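Local structure of tyrocidine synthetase 3 (Brevibacillus brevis, 2JGP) at residues A[55-60]-A[82-87]. The protein is a nonribosomal peptide synthetase whose peptidyl carrier and condensation domains take part in forming peptide bonds during biosynthesis of the antibiotic tyrocidine. Sequence-based numbering, arbitrary orientation. Where two conformers were deposited one is given.
Sequences YQVDIP and KGNVFS
D58 N donates a nearly straight hydrogen bond (2.9 Å, 169°) to G83 O, lying in the plane of that carbonyl, and the same oxygen receives a CH···O contact from V57 CA at 3.3 Å. Here V57 and N84 pair in a single beta bridge between the two roughly antiparallel loops. Beyond it, the F86 ring presents its edge to the backbone of Y55, with CE1 3.3 Å from Y55 O in the plane of the ring. V57 CG2, beside its own backbone N, packs on N84 OD1 (3.8 Å) and F86 CD1 (4.1 Å), which lie on the same side of the methyl. V85 CG2 packs against Q56 CB and against Y55 O, and the side chains of V85 and Q56 cross at about a right angle.

An Asx turn shapes the second loop: F86 N donates to N84 OD1 (2.8 Å) from above the carbonyl plane, within a type I turn that also has S87 N bonded to N84 O. N84 ND2 donates to T80 O, and Q56 OE1 is held by A268 N.

The bridge ties the loop between helices 41-55 and 61-66 of the carrier domain to the loop between helix 70-79 and strand 97-98. F86 also meets W11 edge-to-face and R14 in a cation-pi contact, both on helix 10-23, while V85 and F86 touch A268 on helix 267-279.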
ATOM      1  N   TYR A  55       4.278  20.794  -9.598  1.00 63.00           N
ATOM      2  CA  TYR A  55       3.166  19.855  -9.843  1.00 62.84           C
ATOM      3  C   TYR A  55       2.333  20.112 -11.104  1.00 63.19           C
ATOM      4  O   TYR A  55       1.397  19.362 -11.369  1.00 62.83           O
ATOM      5  CB  TYR A  55       2.248  19.813  -8.616  1.00 62.55           C
ATOM      6  CG  TYR A  55       2.995  19.443  -7.361  1.00 61.91           C
ATOM      7  CD1 TYR A  55       3.248  20.384  -6.366  1.00 61.30           C
ATOM      8  CD2 TYR A  55       3.495  18.155  -7.191  1.00 60.98           C
ATOM      9  CE1 TYR A  55       3.957  20.040  -5.215  1.00 61.45           C
ATOM     10  CE2 TYR A  55       4.207  17.801  -6.052  1.00 59.96           C
ATOM     11  CZ  TYR A  55       4.434  18.744  -5.069  1.00 61.47           C
ATOM     12  OH  TYR A  55       5.148  18.385  -3.954  1.00 61.84           O
ATOM     13  N   GLN A  56       2.669  21.141 -11.882  1.00 63.57           N
ATOM     14  CA  GLN A  56       1.878  21.513 -13.068  1.00 64.23           C
ATOM     15  C   GLN A  56       0.388  21.622 -12.754  1.00 64.80           C
ATOM     16  O   GLN A  56      -0.459  21.153 -13.521  1.00 64.82           O
ATOM     17  CB  GLN A  56       2.091  20.512 -14.209  1.00 64.37           C
ATOM     18  CG  GLN A  56       3.243  20.834 -15.125  1.00 64.65           C
ATOM     19  CD  GLN A  56       3.264  19.933 -16.333  1.00 64.44           C
ATOM     20  OE1 GLN A  56       3.141  18.717 -16.210  1.00 63.12           O
ATOM     21  NE2 GLN A  56       3.419  20.523 -17.515  1.00 65.28           N
ATOM     22  N   VAL A  57       0.074  22.214 -11.608  1.00 65.35           N
ATOM     23  CA  VAL A  57      -1.302  22.490 -11.238  1.00 66.01           C
ATOM     24  C   VAL A  57      -1.444  24.000 -11.181  1.00 66.55           C
ATOM     25  O   VAL A  57      -0.682  24.672 -10.491  1.00 66.92           O
ATOM     26  CB  VAL A  57      -1.676  21.849  -9.895  1.00 66.21           C
ATOM     27  CG1 VAL A  57      -3.082  22.263  -9.476  1.00 66.82           C
ATOM     28  CG2 VAL A  57      -1.578  20.324 -10.002  1.00 66.24           C
ATOM     29  N   ASP A  58      -2.407  24.521 -11.929  1.00 66.93           N
ATOM     30  CA  ASP A  58      -2.599  25.956 -12.063  1.00 67.32           C
ATOM     31  C   ASP A  58      -3.755  26.391 -11.173  1.00 67.18           C
ATOM     32  O   ASP A  58      -4.917  26.125 -11.476  1.00 67.80           O
ATOM     33  CB  ASP A  58      -2.862  26.303 -13.526  1.00 67.64           C
ATOM     34  CG  ASP A  58      -1.696  25.926 -14.435  1.00 68.69           C
ATOM     35  OD1 ASP A  58      -0.532  26.185 -14.056  1.00 70.77           O
ATOM     36  OD2 ASP A  58      -1.940  25.370 -15.528  1.00 70.00           O
ATOM     37  N   ILE A  59      -3.420  27.028 -10.057  1.00 66.70           N
ATOM     38  CA  ILE A  59      -4.401  27.486  -9.087  1.00 66.51           C
ATOM     39  C   ILE A  59      -4.636  28.972  -9.337  1.00 66.19           C
ATOM     40  O   ILE A  59      -3.702  29.763  -9.207  1.00 65.93           O
ATOM     41  CB  ILE A  59      -3.887  27.308  -7.644  1.00 66.54           C
ATOM     42  CG1 ILE A  59      -3.592  25.836  -7.342  1.00 67.05           C
ATOM     43  CG2 ILE A  59      -4.901  27.847  -6.643  1.00 66.90           C
ATOM     44  CD1 ILE A  59      -2.819  25.641  -6.039  1.00 67.45           C
ATOM     45  N   PRO A  60      -5.872  29.358  -9.712  1.00 65.84           N
ATOM     46  CA  PRO A  60      -6.121  30.783  -9.917  1.00 65.71           C
ATOM     47  C   PRO A  60      -5.903  31.546  -8.620  1.00 65.54           C
ATOM     48  O   PRO A  60      -6.196  31.020  -7.549  1.00 65.02           O
ATOM     49  CB  PRO A  60      -7.599  30.831 -10.329  1.00 65.81           C
ATOM     50  CG  PRO A  60      -7.934  29.449 -10.769  1.00 65.62           C
ATOM     51  CD  PRO A  60      -7.082  28.550  -9.947  1.00 65.91           C
ATOM     52  N   LYS A  82      -9.547  20.913 -14.515  1.00 67.42           N
ATOM     53  CA  LYS A  82      -8.961  21.981 -15.318  0.50 67.15           C
ATOM     54  C   LYS A  82      -7.606  22.396 -14.756  1.00 66.89           C
ATOM     55  O   LYS A  82      -7.473  22.641 -13.562  1.00 67.31           O
ATOM     56  CB  LYS A  82      -9.903  23.188 -15.361  0.50 67.23           C
ATOM     57  CG  LYS A  82      -9.417  24.340 -16.230  0.50 67.32           C
ATOM     58  CD  LYS A  82     -10.434  25.473 -16.260  0.50 67.31           C
ATOM     59  CE  LYS A  82      -9.808  26.774 -16.729  0.50 67.58           C
ATOM     60  NZ  LYS A  82      -8.857  27.323 -15.722  0.50 67.66           N
ATOM     61  N   GLY A  83      -6.598  22.471 -15.624  1.00 66.29           N
ATOM     62  CA  GLY A  83      -5.250  22.868 -15.202  1.00 65.58           C
ATOM     63  C   GLY A  83      -4.677  21.993 -14.100  1.00 64.73           C
ATOM     64  O   GLY A  83      -3.954  22.478 -13.221  1.00 65.11           O
ATOM     65  N   ASN A  84      -5.017  20.705 -14.136  1.00 63.41           N
ATOM     66  CA  ASN A  84      -4.544  19.736 -13.158  1.00 62.09           C
ATOM     67  C   ASN A  84      -4.141  18.460 -13.900  1.00 60.55           C
ATOM     68  O   ASN A  84      -4.992  17.673 -14.308  1.00 60.59           O
ATOM     69  CB  ASN A  84      -5.632  19.444 -12.115  1.00 62.37           C
ATOM     70  CG  ASN A  84      -5.202  18.407 -11.082  1.00 63.24           C
ATOM     71  OD1 ASN A  84      -4.127  17.806 -11.182  1.00 62.62           O
ATOM     72  ND2 ASN A  84      -6.049  18.192 -10.080  1.00 65.11           N
ATOM     73  N   VAL A  85      -2.838  18.263 -14.082  1.00 58.30           N
ATOM     74  CA  VAL A  85      -2.355  17.113 -14.838  1.00 56.05           C
ATOM     75  C   VAL A  85      -2.503  15.794 -14.071  1.00 53.38           C
ATOM     76  O   VAL A  85      -2.248  14.736 -14.643  1.00 52.94           O
ATOM     77  CB  VAL A  85      -0.873  17.276 -15.275  1.00 56.28           C
ATOM     78  CG1 VAL A  85      -0.713  18.498 -16.184  1.00 57.38           C
ATOM     79  CG2 VAL A  85       0.036  17.363 -14.065  1.00 57.12           C
ATOM     80  N   PHE A  86      -2.889  15.863 -12.792  1.00 49.51           N
ATOM     81  CA  PHE A  86      -3.129  14.673 -11.955  1.00 46.98           C
ATOM     82  C   PHE A  86      -4.571  14.168 -12.010  1.00 45.97           C
ATOM     83  O   PHE A  86      -4.890  13.136 -11.424  1.00 45.47           O
ATOM     84  CB  PHE A  86      -2.779  14.971 -10.489  1.00 45.75           C
ATOM     85  CG  PHE A  86      -1.317  15.091 -10.232  1.00 42.70           C
ATOM     86  CD1 PHE A  86      -0.661  16.302 -10.409  1.00 38.98           C
ATOM     87  CD2 PHE A  86      -0.586  13.992  -9.809  1.00 40.24           C
ATOM     88  CE1 PHE A  86       0.689  16.410 -10.168  1.00 38.76           C
ATOM     89  CE2 PHE A  86       0.775  14.098  -9.568  1.00 39.37           C
ATOM     90  CZ  PHE A  86       1.411  15.305  -9.749  1.00 39.45           C
ATOM     91  N   SER A  87      -5.438  14.895 -12.703  1.00 44.92           N
ATOM     92  CA  SER A  87      -6.856  14.563 -12.757  1.00 44.82           C
ATOM     93  C   SER A  87      -7.111  13.315 -13.602  1.00 44.43           C
ATOM     94  O   SER A  87      -6.616  13.207 -14.723  1.00 43.43           O
ATOM     95  CB  SER A  87      -7.640  15.741 -13.332  1.00 45.09           C
ATOM     96  OG  SER A  87      -8.988  15.392 -13.574  1.00 46.61           O
TER